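Local coordinates for sporulation inhibitor of replication protein SirA (Bacillus subtilis, PDB 4TPS) that inhibits initiation of DNA replication during sporulation by acting on the initiator DnaA, so that the chromosome is not copied in excess and the cell stays diploid, at residues A[12-17]-A[37-42]. Residues are numbered along the deposited sequence; the frame is centred on the assembly and turned at random.
Sequences YTYLIK and DYHWTS
H39, in the last turn of helix 28-39, reaches Y14 of strand 9-16 through the one hydrogen bond between 12-17 and 37-42. Y14 OH lies 2.7 Å from H39 NE2; either group could donate the proton. The two side chains approach from opposite directions, and NE2 sits at the phenol's edge, in its plane; Y14 OH in turn lies at the edge of the imidazole, the ring planes turned by 55°. A tyrosine suits this buried strand position because its long ring carries a hydroxyl out to the helix.

The aromatic contacts use the imidazole's faces. Y12, whose flat ring suits such a partner, lies over one, displaced toward its rim, its CD2 3.6 Å from H39 CE1 and its CE2 equally near H39 ND1; the planes are oblique, at 39°. Y38 CD2 lies over the opposite face, near the rim, while Y38 OH bonds to E52 of helix 45-58. With CG anti to the carbonyl carbon (chi1 -74°), the imidazole lies between Y12 and Y38, its NE2 edge toward Y14. Without the imidazole, as with an alanine here, Y14 OH would probably lose this partner and a gap open between Y12 and Y38.

Histidine thus combines a polar edge with flat faces, joining helix end to sheet by one directional bond within an aromatic cluster.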
ATOM      1  N   TYR A  12       4.487  -8.213  -9.296  1.00 13.19           N
ATOM      2  CA  TYR A  12       4.963  -7.293  -8.265  1.00 11.40           C
ATOM      3  C   TYR A  12       4.322  -7.764  -6.963  1.00 14.82           C
ATOM      4  O   TYR A  12       3.090  -7.946  -6.894  1.00 14.75           O
ATOM      5  CB  TYR A  12       4.547  -5.886  -8.629  1.00 13.35           C
ATOM      6  CG  TYR A  12       5.238  -5.357  -9.842  1.00 14.07           C
ATOM      7  CD1 TYR A  12       4.784  -5.655 -11.082  1.00 16.51           C
ATOM      8  CD2 TYR A  12       6.328  -4.537  -9.737  1.00 17.27           C
ATOM      9  CE1 TYR A  12       5.396  -5.137 -12.224  1.00 17.08           C
ATOM     10  CE2 TYR A  12       6.942  -4.034 -10.831  1.00 18.84           C
ATOM     11  CZ  TYR A  12       6.471  -4.320 -12.098  1.00 18.44           C
ATOM     12  OH  TYR A  12       7.198  -3.782 -13.193  1.00 21.88           O
ATOM     13  N   THR A  13       5.171  -8.021  -5.966  1.00 12.57           N
ATOM     14  CA  THR A  13       4.736  -8.640  -4.720  1.00 13.02           C
ATOM     15  C   THR A  13       5.133  -7.749  -3.569  1.00 13.92           C
ATOM     16  O   THR A  13       6.282  -7.299  -3.478  1.00 15.56           O
ATOM     17  CB  THR A  13       5.296 -10.038  -4.582  1.00 15.65           C
ATOM     18  OG1 THR A  13       4.944 -10.831  -5.725  1.00 17.66           O
ATOM     19  CG2 THR A  13       4.754 -10.755  -3.375  1.00 16.86           C
ATOM     20  N   TYR A  14       4.119  -7.368  -2.774  1.00 12.57           N
ATOM     21  CA  TYR A  14       4.347  -6.522  -1.574  1.00 12.99           C
ATOM     22  C   TYR A  14       3.893  -7.235  -0.309  1.00 13.03           C
ATOM     23  O   TYR A  14       3.007  -8.082  -0.342  1.00 14.47           O
ATOM     24  CB  TYR A  14       3.557  -5.201  -1.715  1.00 13.66           C
ATOM     25  CG  TYR A  14       4.112  -4.236  -2.729  1.00 15.03           C
ATOM     26  CD1 TYR A  14       3.786  -4.350  -4.089  1.00 15.34           C
ATOM     27  CD2 TYR A  14       4.869  -3.165  -2.332  1.00 15.79           C
ATOM     28  CE1 TYR A  14       4.246  -3.420  -5.007  1.00 18.12           C
ATOM     29  CE2 TYR A  14       5.349  -2.218  -3.246  1.00 16.31           C
ATOM     30  CZ  TYR A  14       5.047  -2.363  -4.584  1.00 20.42           C
ATOM     31  OH  TYR A  14       5.497  -1.469  -5.482  1.00 21.10           O
ATOM     32  N   LEU A  15       4.562  -6.881   0.796  1.00 12.61           N
ATOM     33  CA  LEU A  15       4.251  -7.381   2.118  1.00 12.50           C
ATOM     34  C   LEU A  15       3.303  -6.354   2.769  1.00 13.22           C
ATOM     35  O   LEU A  15       3.734  -5.231   3.126  1.00 15.01           O
ATOM     36  CB  LEU A  15       5.527  -7.530   2.919  1.00 13.60           C
ATOM     37  CG  LEU A  15       5.375  -8.201   4.266  1.00 18.53           C
ATOM     38  CD1 LEU A  15       4.619  -9.503   4.170  1.00 20.46           C
ATOM     39  CD2 LEU A  15       6.724  -8.387   4.944  1.00 17.88           C
ATOM     40  N   ILE A  16       2.032  -6.695   2.821  1.00 12.85           N
ATOM     41  CA  ILE A  16       0.977  -5.742   3.249  1.00 12.90           C
ATOM     42  C   ILE A  16       0.888  -5.764   4.790  1.00 14.65           C
ATOM     43  O   ILE A  16       0.957  -6.808   5.430  1.00 16.17           O
ATOM     44  CB  ILE A  16      -0.402  -6.101   2.652  1.00 12.53           C
ATOM     45  CG1 ILE A  16      -0.348  -6.283   1.129  1.00 14.10           C
ATOM     46  CG2 ILE A  16      -1.474  -5.074   3.057  1.00 13.20           C
ATOM     47  CD1 ILE A  16       0.187  -5.095   0.392  1.00 14.70           C
ATOM     48  N   LYS A  17       0.763  -4.574   5.388  1.00 13.17           N
ATOM     49  CA  LYS A  17       0.524  -4.515   6.806  1.00 15.40           C
ATOM     50  C   LYS A  17      -0.801  -5.113   7.161  1.00 15.18           C
ATOM     51  O   LYS A  17      -1.839  -4.944   6.464  1.00 13.42           O
ATOM     52  CB  LYS A  17       0.607  -3.080   7.278  1.00 17.33           C
ATOM     53  CG  LYS A  17       1.994  -2.457   7.285  1.00 17.94           C
ATOM     54  CD  LYS A  17       1.976  -1.042   7.820  1.00 17.79           C
ATOM     55  CE  LYS A  17       3.349  -0.400   7.977  1.00 19.49           C
ATOM     56  NZ  LYS A  17       3.150   1.002   8.426  1.00 20.80           N
ATOM     57  N   ASP A  37      -1.881   1.880 -10.262  1.00 19.63           N
ATOM     58  CA  ASP A  37      -1.700   3.317 -10.475  1.00 20.18           C
ATOM     59  C   ASP A  37      -0.261   3.753 -10.283  1.00 20.03           C
ATOM     60  O   ASP A  37       0.247   4.564 -11.036  1.00 27.96           O
ATOM     61  CB  ASP A  37      -2.570   4.115  -9.522  1.00 24.45           C
ATOM     62  CG  ASP A  37      -4.012   4.164  -9.951  1.00 27.67           C
ATOM     63  OD1 ASP A  37      -4.350   3.790 -11.106  1.00 28.77           O
ATOM     64  OD2 ASP A  37      -4.809   4.598  -9.082  1.00 35.82           O
ATOM     65  N   TYR A  38       0.395   3.216  -9.267  1.00 19.36           N
ATOM     66  CA  TYR A  38       1.821   3.541  -9.054  1.00 18.68           C
ATOM     67  C   TYR A  38       2.755   3.023 -10.155  1.00 20.31           C
ATOM     68  O   TYR A  38       3.637   3.733 -10.620  1.00 22.06           O
ATOM     69  CB  TYR A  38       2.236   2.957  -7.718  1.00 19.12           C
ATOM     70  CG  TYR A  38       3.641   3.219  -7.309  1.00 21.95           C
ATOM     71  CD1 TYR A  38       4.077   4.522  -7.107  1.00 24.07           C
ATOM     72  CD2 TYR A  38       4.551   2.172  -7.108  1.00 28.67           C
ATOM     73  CE1 TYR A  38       5.367   4.790  -6.728  1.00 26.39           C
ATOM     74  CE2 TYR A  38       5.846   2.440  -6.716  1.00 30.54           C
ATOM     75  CZ  TYR A  38       6.232   3.756  -6.523  1.00 30.02           C
ATOM     76  OH  TYR A  38       7.498   4.091  -6.110  1.00 40.95           O
ATOM     77  N   HIS A  39       2.537   1.790 -10.573  1.00 16.73           N
ATOM     78  CA  HIS A  39       3.425   1.160 -11.518  1.00 17.44           C
ATOM     79  C   HIS A  39       3.107   1.528 -12.970  1.00 18.24           C
ATOM     80  O   HIS A  39       4.008   1.467 -13.804  1.00 22.88           O
ATOM     81  CB  HIS A  39       3.412  -0.351 -11.330  1.00 17.56           C
ATOM     82  CG  HIS A  39       4.168  -0.781 -10.105  1.00 17.12           C
ATOM     83  ND1 HIS A  39       5.543  -0.778 -10.034  1.00 20.52           N
ATOM     84  CD2 HIS A  39       3.747  -1.119  -8.883  1.00 17.44           C
ATOM     85  CE1 HIS A  39       5.927  -1.114  -8.818  1.00 19.17           C
ATOM     86  NE2 HIS A  39       4.851  -1.385  -8.127  1.00 17.77           N
ATOM     87  N   TRP A  40       1.865   1.927 -13.244  1.00 16.48           N
ATOM     88  CA  TRP A  40       1.401   2.045 -14.659  1.00 15.87           C
ATOM     89  C   TRP A  40       0.616   3.238 -15.027  1.00 24.43           C
ATOM     90  O   TRP A  40       0.978   3.896 -16.009  1.00 25.42           O
ATOM     91  CB  TRP A  40       0.531   0.857 -15.027  1.00 17.92           C
ATOM     92  CG  TRP A  40       1.396  -0.296 -15.407  1.00 15.96           C
ATOM     93  CD1 TRP A  40       1.653  -1.418 -14.688  1.00 14.32           C
ATOM     94  CD2 TRP A  40       2.146  -0.380 -16.592  1.00 14.98           C
ATOM     95  NE1 TRP A  40       2.522  -2.238 -15.385  1.00 15.54           N
ATOM     96  CE2 TRP A  40       2.868  -1.584 -16.548  1.00 14.99           C
ATOM     97  CE3 TRP A  40       2.298   0.474 -17.679  1.00 15.73           C
ATOM     98  CZ2 TRP A  40       3.708  -1.972 -17.552  1.00 16.58           C
ATOM     99  CZ3 TRP A  40       3.115   0.086 -18.688  1.00 17.97           C
ATOM    100  CH2 TRP A  40       3.854  -1.118 -18.611  1.00 16.75           C
ATOM    101  N   THR A  41      -0.490   3.497 -14.285  1.00 24.01           N
ATOM    102  CA  THR A  41      -1.508   4.516 -14.670  1.00 23.32           C
ATOM    103  C   THR A  41      -0.806   5.857 -14.877  1.00 27.75           C
ATOM    104  O   THR A  41       0.113   6.245 -14.132  1.00 26.60           O
ATOM    105  CB  THR A  41      -2.667   4.635 -13.635  1.00 26.55           C
ATOM    106  OG1 THR A  41      -3.200   3.350 -13.312  1.00 25.22           O
ATOM    107  CG2 THR A  41      -3.822   5.470 -14.106  1.00 25.89           C
ATOM    108  N   SER A  42      -1.246   6.585 -15.893  1.00 31.09           N
ATOM    109  CA  SER A  42      -0.668   7.914 -16.148  1.00 27.94           C
ATOM    110  C   SER A  42      -1.375   8.901 -15.240  1.00 37.49           C
ATOM    111  O   SER A  42      -2.512   9.211 -15.470  1.00 49.31           O
ATOM    112  CB  SER A  42      -0.825   8.313 -17.626  1.00 35.38           C
ATOM    113  OG  SER A  42      -0.427   7.222 -18.428  1.00 55.78           O
TER